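Local coordinates for protein acetyl-CoA acetyltransferase (Bacillus anthracis, PDB 3SS6) that probably catalyses the reversible condensation of two acetyl-CoA molecules to acetoacetyl-CoA and free coenzyme A, at residues T10-S15 and I359-I364; R14-T19 and D199-I204; R183-A188 and S344-G349; G254-V259 and T355-T360; L315-A320 and E337-N342. All coordinates share one frame; numbering follows the deposited sequence. Where two conformers were deposited one is given.

Contact 1. Residues T10-S15 and I359-I364; sequences TAAVRS and ITVSLI
Ala-12 directs its methyl at the helix, where CB lies 4.1 Å from Val-361 CG2 and 4.1 Å from Ile-364 CD1. Its carbonyl O sits 3.7 Å from Val-361 CG1 and also accepts a hydrogen bond from His-365 NE2. One residue on, Val-13 turns its side chain away, toward helix 29-43 and a potassium ion about 4 Å from that side chain, and meets helix 352-370 through its backbone: O is 3.6 Å from Val-361 CG2. Val-361, with CG1 anti to the backbone N (chi1 168°), thus spreads its two methyls along consecutive peptides of the strand. The strand and helix segments run at 120° to each other, 7.7 Å apart at closest approach, and join the N-terminal and C-terminal thiolase regions: helix 352-370 is one of the central helices that the thiolase fold buries between its sheets. Arg-14 lays its CG 4.3 Å from Val-361 CG1. Beyond it the chain runs extended past Ser-362, whose OG lies 4.0 Å from Arg-14 NE, obliquely to the guanidinium. Arg-14 NH1 bonds to Ser-15 O next door and makes a salt bridge with Asp-218; Ser-362 OG is bound by Arg-358 NH1.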
# COMPACT_ATOMS: atom_id res chain seq x y z
N THR A 10 27.85 16.03 31.73
CA THR A 10 29.29 15.97 31.43
C THR A 10 29.66 15.98 29.94
O THR A 10 30.84 16.15 29.59
CB THR A 10 29.94 14.73 32.09
OG1 THR A 10 29.34 13.54 31.59
CG2 THR A 10 29.77 14.80 33.61
N ALA A 11 28.66 15.81 29.08
CA ALA A 11 28.86 15.89 27.64
C ALA A 11 27.54 16.29 27.01
O ALA A 11 26.48 15.99 27.56
CB ALA A 11 29.34 14.55 27.05
N ALA A 12 27.62 16.98 25.88
CA ALA A 12 26.42 17.42 25.18
C ALA A 12 26.77 17.56 23.71
O ALA A 12 27.51 18.47 23.33
CB ALA A 12 25.95 18.75 25.75
N VAL A 13 26.26 16.65 22.89
CA VAL A 13 26.63 16.61 21.48
C VAL A 13 25.41 16.37 20.60
O VAL A 13 24.37 15.93 21.08
CB VAL A 13 27.69 15.53 21.20
CG1 VAL A 13 29.03 15.92 21.82
CG2 VAL A 13 27.22 14.16 21.70
N ARG A 14 25.55 16.64 19.30
CA ARG A 14 24.42 16.44 18.39
C ARG A 14 24.92 16.14 17.00
O ARG A 14 26.04 16.47 16.65
CB ARG A 14 23.55 17.69 18.35
CG ARG A 14 24.29 18.94 17.80
CD ARG A 14 23.29 20.11 17.68
NE ARG A 14 23.81 21.36 17.10
CZ ARG A 14 23.82 21.64 15.79
NH1 ARG A 14 23.41 20.74 14.89
NH2 ARG A 14 24.24 22.83 15.37
N SER A 15 24.08 15.51 16.18
CA SER A 15 24.39 15.42 14.76
C SER A 15 24.18 16.81 14.17
O SER A 15 23.53 17.66 14.79
CB SER A 15 23.44 14.43 14.07
OG SER A 15 22.11 14.95 14.02
N ILE A 359 18.25 21.88 21.50
CA ILE A 359 18.36 23.26 21.99
C ILE A 359 19.08 23.30 23.33
O ILE A 359 19.72 24.30 23.66
CB ILE A 359 17.00 24.01 22.05
CG1 ILE A 359 16.05 23.40 23.09
CG2 ILE A 359 16.37 24.06 20.65
CD1 ILE A 359 14.73 24.19 23.25
N THR A 360 19.01 22.20 24.09
CA THR A 360 19.72 22.14 25.37
C THR A 360 21.23 22.01 25.12
O THR A 360 22.04 22.69 25.75
CB THR A 360 19.19 20.99 26.26
OG1 THR A 360 17.78 21.17 26.46
CG2 THR A 360 19.90 20.98 27.61
N VAL A 361 21.60 21.14 24.19
CA VAL A 361 23.01 21.03 23.76
C VAL A 361 23.54 22.40 23.35
O VAL A 361 24.61 22.84 23.79
CB VAL A 361 23.16 20.05 22.58
CG1 VAL A 361 24.55 20.16 21.93
CG2 VAL A 361 22.91 18.63 23.03
N SER A 362 22.80 23.08 22.47
CA SER A 362 23.25 24.38 21.97
C SER A 362 23.37 25.44 23.06
O SER A 362 24.34 26.22 23.10
CB SER A 362 22.30 24.84 20.86
OG SER A 362 22.32 23.89 19.79
N LEU A 363 22.38 25.47 23.95
CA LEU A 363 22.41 26.40 25.07
C LEU A 363 23.64 26.20 25.94
O LEU A 363 24.31 27.16 26.32
CB LEU A 363 21.15 26.23 25.92
CG LEU A 363 21.01 27.13 27.14
CD1 LEU A 363 21.01 28.61 26.77
CD2 LEU A 363 19.69 26.75 27.84
N ILE A 364 23.93 24.95 26.28
CA ILE A 364 25.06 24.66 27.16
C ILE A 364 26.36 25.20 26.58
O ILE A 364 27.14 25.86 27.27
CB ILE A 364 25.20 23.15 27.42
CG1 ILE A 364 24.06 22.67 28.32
CG2 ILE A 364 26.54 22.85 28.06
CD1 ILE A 364 23.87 21.16 28.32
O HOH W 1 23.47 24.61 17.80

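Contact 2. Residues R14-T19 and D199-I204; sequences RSPIGT and DQIVPI
Arg-14 meets the loop 199-204 with both its backbone and its guanidinium. Its N donates to Gln-200 O (2.9 Å) and its O accepts from Val-202 N (2.8 Å), so both backbone polar atoms are used. The same carbonyl O has the CA-H of Ile-201 beside it, CA to O 3.3 Å. The Arg-14 side chain, extended from CG to NE, carries the guanidinium out to the Gln-200 amide, where NE gives a fairly straight bond (162°) to Gln-200 OE1 at 2.9 Å. The acceptor lies at the guanidinium edge, close to its plane, while the Gln-200 amide stands almost perpendicular to that plane, at 87°. OE1 is shared further: water 1 donates to it, and Ser-362 OG is also hydrogen-bonded to it. These bonds place Arg-14 with Ile-201 in a single parallel beta bridge, which fastens the loop between helix 174-194 and strand 204-207 onto strand 7-19 of the main thiolase sheet. The guanidinium is gripped from several directions. Ile-201 CG1 covers the centre of one face, 3.8 Å above the plane, Phe-197 makes a cation-pi contact, and Asp-218 OD1 forms a salt bridge with NH1 while also accepting from Ile-17 N. Ser-15 OG donates to Pro-16 O (2.8 Å), approaching from well above the carbonyl plane, and accepts from Ser-255 N. Apolar contacts finish the join: Pro-16 CG rests 3.7 Å from Ile-201 CG2, and Ser-15 CB lies 3.8 Å from Ile-204 CG1.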
# COMPACT_ATOMS: atom_id res chain seq x y z
N ARG A 14 25.55 16.64 19.30
CA ARG A 14 24.42 16.44 18.39
C ARG A 14 24.92 16.14 17.00
O ARG A 14 26.04 16.47 16.65
CB ARG A 14 23.55 17.69 18.35
CG ARG A 14 24.29 18.94 17.80
CD ARG A 14 23.29 20.11 17.68
NE ARG A 14 23.81 21.36 17.10
CZ ARG A 14 23.82 21.64 15.79
NH1 ARG A 14 23.41 20.74 14.89
NH2 ARG A 14 24.24 22.83 15.37
N SER A 15 24.08 15.51 16.18
CA SER A 15 24.39 15.42 14.76
C SER A 15 24.18 16.81 14.17
O SER A 15 23.53 17.66 14.79
CB SER A 15 23.44 14.43 14.07
OG SER A 15 22.11 14.95 14.02
N PRO A 16 24.71 17.05 12.96
CA PRO A 16 24.19 18.23 12.25
C PRO A 16 22.73 17.93 11.92
O PRO A 16 22.31 16.77 11.94
CB PRO A 16 25.03 18.27 10.95
CG PRO A 16 26.09 17.20 11.09
CD PRO A 16 25.53 16.20 12.09
N ILE A 17 21.97 18.98 11.61
CA ILE A 17 20.55 18.80 11.30
C ILE A 17 20.37 18.76 9.78
O ILE A 17 20.72 19.71 9.08
CB ILE A 17 19.69 19.92 11.92
CG1 ILE A 17 19.83 19.88 13.45
CG2 ILE A 17 18.23 19.76 11.51
CD1 ILE A 17 19.31 21.13 14.15
N GLY A 18 19.82 17.65 9.30
CA GLY A 18 19.55 17.46 7.88
C GLY A 18 18.21 18.05 7.45
O GLY A 18 17.29 18.19 8.25
N THR A 19 18.13 18.43 6.17
CA THR A 19 16.86 18.89 5.61
C THR A 19 16.07 17.69 5.09
O THR A 19 16.62 16.62 4.86
CB THR A 19 17.07 19.89 4.45
OG1 THR A 19 17.90 19.29 3.44
CG2 THR A 19 17.71 21.16 4.95
N ASP A 199 32.49 22.19 18.07
CA ASP A 199 32.73 21.27 19.19
C ASP A 199 31.54 20.34 19.43
O ASP A 199 31.71 19.16 19.75
CB ASP A 199 33.02 22.04 20.48
CG ASP A 199 34.36 22.75 20.46
OD1 ASP A 199 35.30 22.24 19.81
OD2 ASP A 199 34.48 23.81 21.11
N GLN A 200 30.33 20.88 19.31
CA GLN A 200 29.15 20.12 19.68
C GLN A 200 28.67 19.14 18.62
O GLN A 200 27.92 18.22 18.93
CB GLN A 200 28.00 21.05 20.06
CG GLN A 200 27.33 21.74 18.86
CD GLN A 200 26.46 22.91 19.28
OE1 GLN A 200 25.24 22.90 19.06
NE2 GLN A 200 27.07 23.93 19.88
N ILE A 201 29.10 19.32 17.37
CA ILE A 201 28.59 18.50 16.27
C ILE A 201 29.41 17.24 16.07
O ILE A 201 30.65 17.27 16.08
CB ILE A 201 28.51 19.30 14.94
CG1 ILE A 201 27.32 20.26 14.97
CG2 ILE A 201 28.37 18.35 13.74
CD1 ILE A 201 27.24 21.21 13.78
N VAL A 202 28.69 16.12 15.94
CA VAL A 202 29.27 14.82 15.64
C VAL A 202 28.94 14.50 14.18
O VAL A 202 27.77 14.39 13.83
CB VAL A 202 28.60 13.74 16.50
CG1 VAL A 202 29.16 12.36 16.19
CG2 VAL A 202 28.77 14.07 17.99
N PRO A 203 29.97 14.36 13.34
CA PRO A 203 29.67 14.07 11.93
C PRO A 203 29.06 12.68 11.77
O PRO A 203 29.41 11.75 12.50
CB PRO A 203 31.05 14.12 11.26
CG PRO A 203 32.02 13.91 12.37
CD PRO A 203 31.40 14.56 13.57
N ILE A 204 28.14 12.55 10.82
CA ILE A 204 27.48 11.28 10.58
C ILE A 204 27.99 10.75 9.25
O ILE A 204 28.02 11.48 8.27
CB ILE A 204 25.96 11.46 10.46
CG1 ILE A 204 25.40 12.20 11.69
CG2 ILE A 204 25.27 10.11 10.22
CD1 ILE A 204 25.55 11.43 12.99
O HOH W 1 23.47 24.61 17.80

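Contact 3. Residues R183-A188 and S344-G349; sequences RSHTLA and SGVGLG. With SO4 (sulfate ion), chain D.
The glycine-rich segment 344-349, with short helix 345-348, belongs to the thiolase signature sequence that runs into the Gly-His-Pro motif, and helix 174-194 packs against it through Ser-184, His-185 and Ala-188. Ser-184 OG accepts two backbone N-H groups, from Gly-347 at 2.9 Å and from Ser-344 at 3.0 Å, the latter at 158°. Chi1 of -161° puts OG anti to the backbone N, pointing toward the start of the short helix, where OG is also hydrogen-bonded to Glu-319 OE1. Three bonds therefore grip one buried hydroxyl, and Glu-319 OE1 also accepts from Val-346 N. Gly-347 comes CA to CA within 4.1 Å of His-185, since it lacks a CB that would point at the helix and collide with Ser-184 O and His-185 N. That same CA sits over the face of the imidazole in a CH-pi contact, 3.7 Å from the ring centroid and 3° off the normal. His-185 ND1 is engaged by Arg-222 N. Farther along, Ala-188 CB touches Leu-348 CG at 3.9 Å. Arg-183 does not touch segment 344-349: its NH2 donates to sulfate O3 (3.1 Å) and to Val-339 O, NE makes weak bonds to the sulfate, probably a crystallisation component, and Leu-187 CD1 covers one guanidinium face. Helix 174-194 lies in the long insertion between strands 112-120 and 252-262, the loop domain of thiolases, which here docks onto the C-terminal half.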
# COMPACT_ATOMS: atom_id res chain seq x y z
N ARG A 183 16.27 36.59 10.74
CA ARG A 183 17.20 36.57 11.86
C ARG A 183 17.68 35.15 12.13
O ARG A 183 18.87 34.91 12.37
CB ARG A 183 16.52 37.13 13.11
CG ARG A 183 17.36 37.08 14.37
CD ARG A 183 16.55 37.60 15.54
NE ARG A 183 17.35 37.69 16.77
CZ ARG A 183 17.51 36.70 17.64
NH1 ARG A 183 16.94 35.52 17.43
NH2 ARG A 183 18.25 36.90 18.72
N SER A 184 16.74 34.21 12.08
CA SER A 184 17.04 32.81 12.40
C SER A 184 18.09 32.26 11.44
O SER A 184 19.07 31.64 11.86
CB SER A 184 15.76 31.97 12.37
OG SER A 184 15.93 30.75 13.09
N HIS A 185 17.91 32.49 10.14
CA HIS A 185 18.89 32.04 9.17
C HIS A 185 20.20 32.80 9.31
O HIS A 185 21.28 32.21 9.26
CB HIS A 185 18.37 32.22 7.74
CG HIS A 185 17.35 31.20 7.35
ND1 HIS A 185 17.69 30.04 6.69
CD2 HIS A 185 16.01 31.17 7.51
CE1 HIS A 185 16.59 29.33 6.47
NE2 HIS A 185 15.56 30.00 6.95
N THR A 186 20.10 34.12 9.49
CA THR A 186 21.29 34.96 9.52
C THR A 186 22.22 34.61 10.68
O THR A 186 23.44 34.48 10.50
CB THR A 186 20.92 36.46 9.58
OG1 THR A 186 20.19 36.82 8.40
CG2 THR A 186 22.19 37.31 9.64
N LEU A 187 21.63 34.47 11.87
CA LEU A 187 22.41 34.14 13.06
C LEU A 187 22.98 32.72 12.99
O LEU A 187 24.10 32.48 13.43
CB LEU A 187 21.59 34.35 14.33
CG LEU A 187 21.19 35.81 14.58
CD1 LEU A 187 20.37 35.93 15.86
CD2 LEU A 187 22.43 36.71 14.65
N ALA A 188 22.20 31.79 12.43
CA ALA A 188 22.70 30.42 12.25
C ALA A 188 23.90 30.40 11.31
O ALA A 188 24.93 29.79 11.62
CB ALA A 188 21.58 29.49 11.73
N SER A 344 17.34 29.57 15.46
CA SER A 344 16.52 28.50 16.02
C SER A 344 15.82 27.73 14.92
O SER A 344 16.34 27.65 13.80
CB SER A 344 15.54 29.06 17.06
OG SER A 344 14.80 28.02 17.70
N GLY A 345 14.66 27.17 15.22
CA GLY A 345 14.00 26.23 14.32
C GLY A 345 13.77 26.70 12.89
O GLY A 345 13.79 25.88 11.97
N VAL A 346 13.52 27.99 12.69
CA VAL A 346 13.25 28.44 11.33
C VAL A 346 14.51 28.32 10.47
O VAL A 346 14.46 27.81 9.34
CB VAL A 346 12.68 29.86 11.29
CG1 VAL A 346 12.62 30.35 9.84
CG2 VAL A 346 11.28 29.87 11.92
N GLY A 347 15.64 28.76 11.01
CA GLY A 347 16.89 28.65 10.26
C GLY A 347 17.58 27.30 10.31
O GLY A 347 18.14 26.83 9.31
N LEU A 348 17.53 26.66 11.47
CA LEU A 348 18.29 25.42 11.69
C LEU A 348 17.50 24.15 11.45
O LEU A 348 18.10 23.10 11.24
CB LEU A 348 18.84 25.39 13.12
CG LEU A 348 20.00 26.34 13.40
CD1 LEU A 348 20.11 26.56 14.90
CD2 LEU A 348 21.30 25.75 12.80
N GLY A 349 16.18 24.23 11.48
CA GLY A 349 15.37 23.04 11.29
C GLY A 349 14.78 22.52 12.59
O GLY A 349 15.19 22.92 13.67
S SO4 D . 18.45 40.77 18.20
O1 SO4 D . 19.03 42.06 18.57
O2 SO4 D . 18.00 40.83 16.81
O3 SO4 D . 19.46 39.73 18.35
O4 SO4 D . 17.32 40.48 19.06

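Contact 4. Residues G254-V259 and T355-T360; sequences GSAVLV and TGARIT
Strand 254-259 passes over helix segment 355-360 at 60°, with the axes 7.1 Å apart at their closest and Ala-256 CA 5.3 Å from Arg-358 CA. The helix is kinked here, and the turn is carried partly by a weak bond from Thr-360 N to Ala-357 O. Small side chains permit the close approach. Ala-256 CB points at the helix backbone, 3.7 Å from Arg-358 N, and Ala-256 CB lies 4.0 Å from Ala-357 CB. In return, Ala-357 CB comes to 3.8 Å from Ala-256 O. Two residues along the strand, Leu-258 CD2 meets Thr-360 CG2 at 4.1 Å, the two side chains crossing at about a right angle. The threonine's chi1 of -57° separates its branches: CG2 goes to the leucine, while OG1 turns back along the helix to donate to Gly-356 O (3.0 Å). Arg-358 meets the strand with its backbone and CB; the rest bends away, lays a face against Ile-359 CG2 and bonds through NH1 to Ser-362 OG. Strand 252-262 lies between strands 112-120 and 7-19 in the main sheet. Helix 93-107 adjoins the contact through Ile-98, which touches both Leu-258 and Ala-357, strand 374-381 meets Thr-360 through Ala-377, and helix 29-43 covers the other face of the strand at Val-257.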
# COMPACT_ATOMS: atom_id res chain seq x y z
N GLY A 254 17.67 14.65 12.78
CA GLY A 254 18.79 14.93 13.67
C GLY A 254 18.74 14.13 14.95
O GLY A 254 17.69 13.63 15.32
N SER A 255 19.87 14.01 15.63
CA SER A 255 19.88 13.44 16.98
C SER A 255 20.71 14.31 17.90
O SER A 255 21.53 15.13 17.44
CB SER A 255 20.44 12.01 16.96
OG SER A 255 21.78 12.01 16.47
N ALA A 256 20.47 14.18 19.21
CA ALA A 256 21.22 14.97 20.19
C ALA A 256 21.20 14.24 21.52
O ALA A 256 20.17 13.70 21.93
CB ALA A 256 20.60 16.36 20.33
N VAL A 257 22.34 14.22 22.21
CA VAL A 257 22.52 13.34 23.36
C VAL A 257 23.33 14.07 24.44
O VAL A 257 24.29 14.75 24.12
CB VAL A 257 23.31 12.07 22.92
CG1 VAL A 257 23.63 11.19 24.08
CG2 VAL A 257 22.49 11.26 21.88
N LEU A 258 22.91 13.92 25.70
CA LEU A 258 23.70 14.41 26.83
C LEU A 258 24.12 13.22 27.68
O LEU A 258 23.41 12.21 27.73
CB LEU A 258 22.87 15.35 27.71
CG LEU A 258 22.55 16.77 27.25
CD1 LEU A 258 21.77 16.76 25.94
CD2 LEU A 258 21.76 17.43 28.37
N VAL A 259 25.25 13.34 28.37
CA VAL A 259 25.59 12.38 29.41
C VAL A 259 25.33 13.08 30.74
O VAL A 259 25.84 14.18 30.98
CB VAL A 259 27.07 11.92 29.35
CG1 VAL A 259 27.38 11.00 30.54
CG2 VAL A 259 27.35 11.21 28.01
N THR A 355 14.58 17.89 18.99
CA THR A 355 14.74 19.32 19.24
C THR A 355 14.87 19.73 20.71
O THR A 355 15.65 20.63 21.04
CB THR A 355 13.62 20.12 18.56
OG1 THR A 355 13.80 20.01 17.14
CG2 THR A 355 13.67 21.59 18.96
N GLY A 356 14.08 19.10 21.58
CA GLY A 356 14.13 19.46 22.99
C GLY A 356 15.50 19.21 23.58
O GLY A 356 15.93 19.95 24.48
N ALA A 357 16.17 18.17 23.09
CA ALA A 357 17.56 17.89 23.48
C ALA A 357 18.55 18.78 22.71
O ALA A 357 19.52 19.26 23.28
CB ALA A 357 17.90 16.42 23.28
N ARG A 358 18.28 18.99 21.43
CA ARG A 358 19.15 19.81 20.58
C ARG A 358 19.35 21.23 21.12
O ARG A 358 20.48 21.72 21.23
CB ARG A 358 18.60 19.84 19.14
CG ARG A 358 19.65 20.11 18.05
CD ARG A 358 20.04 21.60 18.02
NE ARG A 358 18.90 22.45 17.68
CZ ARG A 358 18.90 23.77 17.78
NH1 ARG A 358 19.98 24.40 18.22
NH2 ARG A 358 17.83 24.48 17.42
N ILE A 359 18.25 21.88 21.50
CA ILE A 359 18.36 23.26 21.99
C ILE A 359 19.08 23.30 23.33
O ILE A 359 19.72 24.30 23.66
CB ILE A 359 17.00 24.01 22.05
CG1 ILE A 359 16.05 23.40 23.09
CG2 ILE A 359 16.37 24.06 20.65
CD1 ILE A 359 14.73 24.19 23.25
N THR A 360 19.01 22.20 24.09
CA THR A 360 19.72 22.14 25.37
C THR A 360 21.23 22.01 25.12
O THR A 360 22.04 22.69 25.75
CB THR A 360 19.19 20.99 26.26
OG1 THR A 360 17.78 21.17 26.46
CG2 THR A 360 19.90 20.98 27.61

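Contact 5. Residues L315-A320 and E337-N342; sequences LEINEA and EKVNVN
Leu-315 N donates to Lys-338 O (2.9 Å), and Leu-315 O accepts from Asn-340 N (2.8 Å), backbone bonds that set Leu-315 and Val-339 in a single parallel beta bridge. There the pairing passes from main chain to side chain. Asn-340, with phi and psi of 49° and 53° in the left-handed region, takes its backbone off the strand direction, and its amide continues the pattern: Ile-317 N donates to OD1 at 2.9 Å, and ND2 donates to Ile-317 O at 2.8 Å. Ile-317 O lies near the amide plane of Asn-340. Both polar atoms of one residue's backbone are thus read by a single side-chain amide, whose rotation they fix. Waters add to this. Water 3 donates to both Asn-340 OD1 and Glu-316 OE1 (2.7 Å from the latter), while water 5 accepts from Asn-340 ND2 and donates to Glu-319 OE2. The carboxylate of Glu-319, whose OE1 is engaged by Ser-184, stands nearly perpendicular to the Asn-340 amide, 82° apart. Apolar contacts lie at Val-339: its CG1 packs 3.9 Å from CG1 of Ile-317 in one of that residue's two conformers, and CG2 is 4.2 Å from Leu-315 CD1. Asn-318 begins the Asn-Glu-Ala-Phe sequence characteristic of thiolases. Strand 314-317 is an outermost strand of the main sheet within this chain, with strand 374-381 along one edge and segment 337-342 along the other. Helix 322-332 lies in the chain between the two segments and sets Tyr-325 against Ile-317, Val-339 and Asn-340.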
# COMPACT_ATOMS: atom_id res chain seq x y z
N LEU A 315 18.47 32.32 26.64
CA LEU A 315 17.33 31.43 26.48
C LEU A 315 17.34 30.81 25.09
O LEU A 315 17.71 31.45 24.10
CB LEU A 315 16.00 32.17 26.70
CG LEU A 315 15.71 32.84 28.05
CD1 LEU A 315 16.28 34.25 28.09
CD2 LEU A 315 14.20 32.88 28.32
N GLU A 316 16.91 29.55 25.04
CA GLU A 316 16.56 28.90 23.78
C GLU A 316 15.07 28.61 23.86
O GLU A 316 14.63 27.87 24.73
CB GLU A 316 17.30 27.57 23.63
CG GLU A 316 18.77 27.71 23.25
CD GLU A 316 18.96 28.03 21.78
OE1 GLU A 316 18.28 27.40 20.94
OE2 GLU A 316 19.79 28.91 21.46
N ILE A 317 14.31 29.24 22.98
CA ILE A 317 12.87 29.00 22.85
C ILE A 317 12.64 28.49 21.43
O ILE A 317 12.76 29.28 20.49
CB ILE A 317 12.06 30.32 22.98
CG1 ILE A 317 12.42 31.07 24.26
CG2 ILE A 317 10.55 30.02 22.92
CD1 ILE A 317 12.08 30.32 25.53
N ASN A 318 12.34 27.21 21.26
CA ASN A 318 12.31 26.72 19.89
C ASN A 318 11.33 27.48 19.00
O ASN A 318 10.20 27.74 19.40
CB ASN A 318 12.06 25.22 19.80
CG ASN A 318 12.13 24.72 18.37
OD1 ASN A 318 13.10 25.00 17.66
ND2 ASN A 318 11.09 24.03 17.92
N GLU A 319 11.78 27.83 17.80
CA GLU A 319 10.91 28.43 16.79
C GLU A 319 10.21 27.33 15.98
O GLU A 319 10.73 26.93 14.95
CB GLU A 319 11.72 29.29 15.83
CG GLU A 319 12.25 30.63 16.37
CD GLU A 319 13.39 31.17 15.52
OE1 GLU A 319 13.85 30.43 14.61
OE2 GLU A 319 13.83 32.31 15.76
N ALA A 320 9.05 26.86 16.42
CA ALA A 320 8.25 25.95 15.60
C ALA A 320 7.67 26.74 14.42
O ALA A 320 7.61 26.25 13.27
CB ALA A 320 7.13 25.37 16.44
N GLU A 337 17.57 39.96 22.47
CA GLU A 337 19.03 39.89 22.39
C GLU A 337 19.63 38.76 23.22
O GLU A 337 20.80 38.40 23.03
CB GLU A 337 19.66 41.23 22.80
CG GLU A 337 19.37 42.35 21.81
CD GLU A 337 20.08 43.65 22.15
OE1 GLU A 337 20.13 44.55 21.27
OE2 GLU A 337 20.59 43.79 23.28
N LYS A 338 18.83 38.20 24.13
CA LYS A 338 19.26 37.07 24.94
C LYS A 338 18.68 35.74 24.46
O LYS A 338 18.97 34.70 25.05
CB LYS A 338 18.85 37.27 26.41
CG LYS A 338 19.37 38.57 26.98
CD LYS A 338 19.62 38.49 28.47
CE LYS A 338 18.36 38.21 29.24
NZ LYS A 338 18.54 38.52 30.70
N VAL A 339 17.87 35.78 23.41
CA VAL A 339 17.10 34.59 23.02
C VAL A 339 17.51 34.05 21.65
O VAL A 339 17.63 34.81 20.70
CB VAL A 339 15.59 34.94 22.94
CG1 VAL A 339 14.79 33.69 22.57
CG2 VAL A 339 15.10 35.53 24.26
N ASN A 340 17.71 32.74 21.56
CA ASN A 340 18.02 32.12 20.27
C ASN A 340 19.15 32.86 19.55
O ASN A 340 19.02 33.23 18.37
CB ASN A 340 16.75 32.07 19.40
CG ASN A 340 15.67 31.19 20.01
OD1 ASN A 340 15.96 30.32 20.83
ND2 ASN A 340 14.42 31.41 19.60
N VAL A 341 20.26 33.04 20.24
CA VAL A 341 21.27 34.00 19.78
C VAL A 341 22.07 33.50 18.57
O VAL A 341 22.75 34.30 17.92
CB VAL A 341 22.23 34.45 20.90
CG1 VAL A 341 21.45 35.11 22.03
CG2 VAL A 341 23.05 33.28 21.42
N ASN A 342 21.99 32.20 18.29
CA ASN A 342 22.60 31.64 17.09
C ASN A 342 21.55 31.04 16.17
O ASN A 342 21.82 30.11 15.42
CB ASN A 342 23.66 30.59 17.44
CG ASN A 342 24.86 31.19 18.15
OD1 ASN A 342 25.34 32.25 17.77
ND2 ASN A 342 25.32 30.53 19.21
O HOH W 2 20.32 31.51 22.82
O HOH W 3 15.70 27.64 20.24
O HOH W 4 20.60 29.89 19.15
O HOH W 5 13.73 33.63 17.89

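In the fold
Strand 7-19 starts both contact 1 and contact 2. Contact 2 closes first, when the chain returns at 199-204, but contact 3 has already opened at 183-188 on the preceding helix, so the two cross. Contact 4 opens on strand 252-262, the sheet neighbour of strand 7-19. Contact 5 then closes a short loop, lying within the spans of contacts 1, 3 and 4. Contact 3 closes at 344-349, crossing contact 4, and helix 352-370 follows to close contacts 4 and 1, the latter spanning almost the whole chain. Contacts 1 and 4 set this helix against two adjacent strands, while Glu-319 and Arg-183 connect contacts 3 and 5 directly.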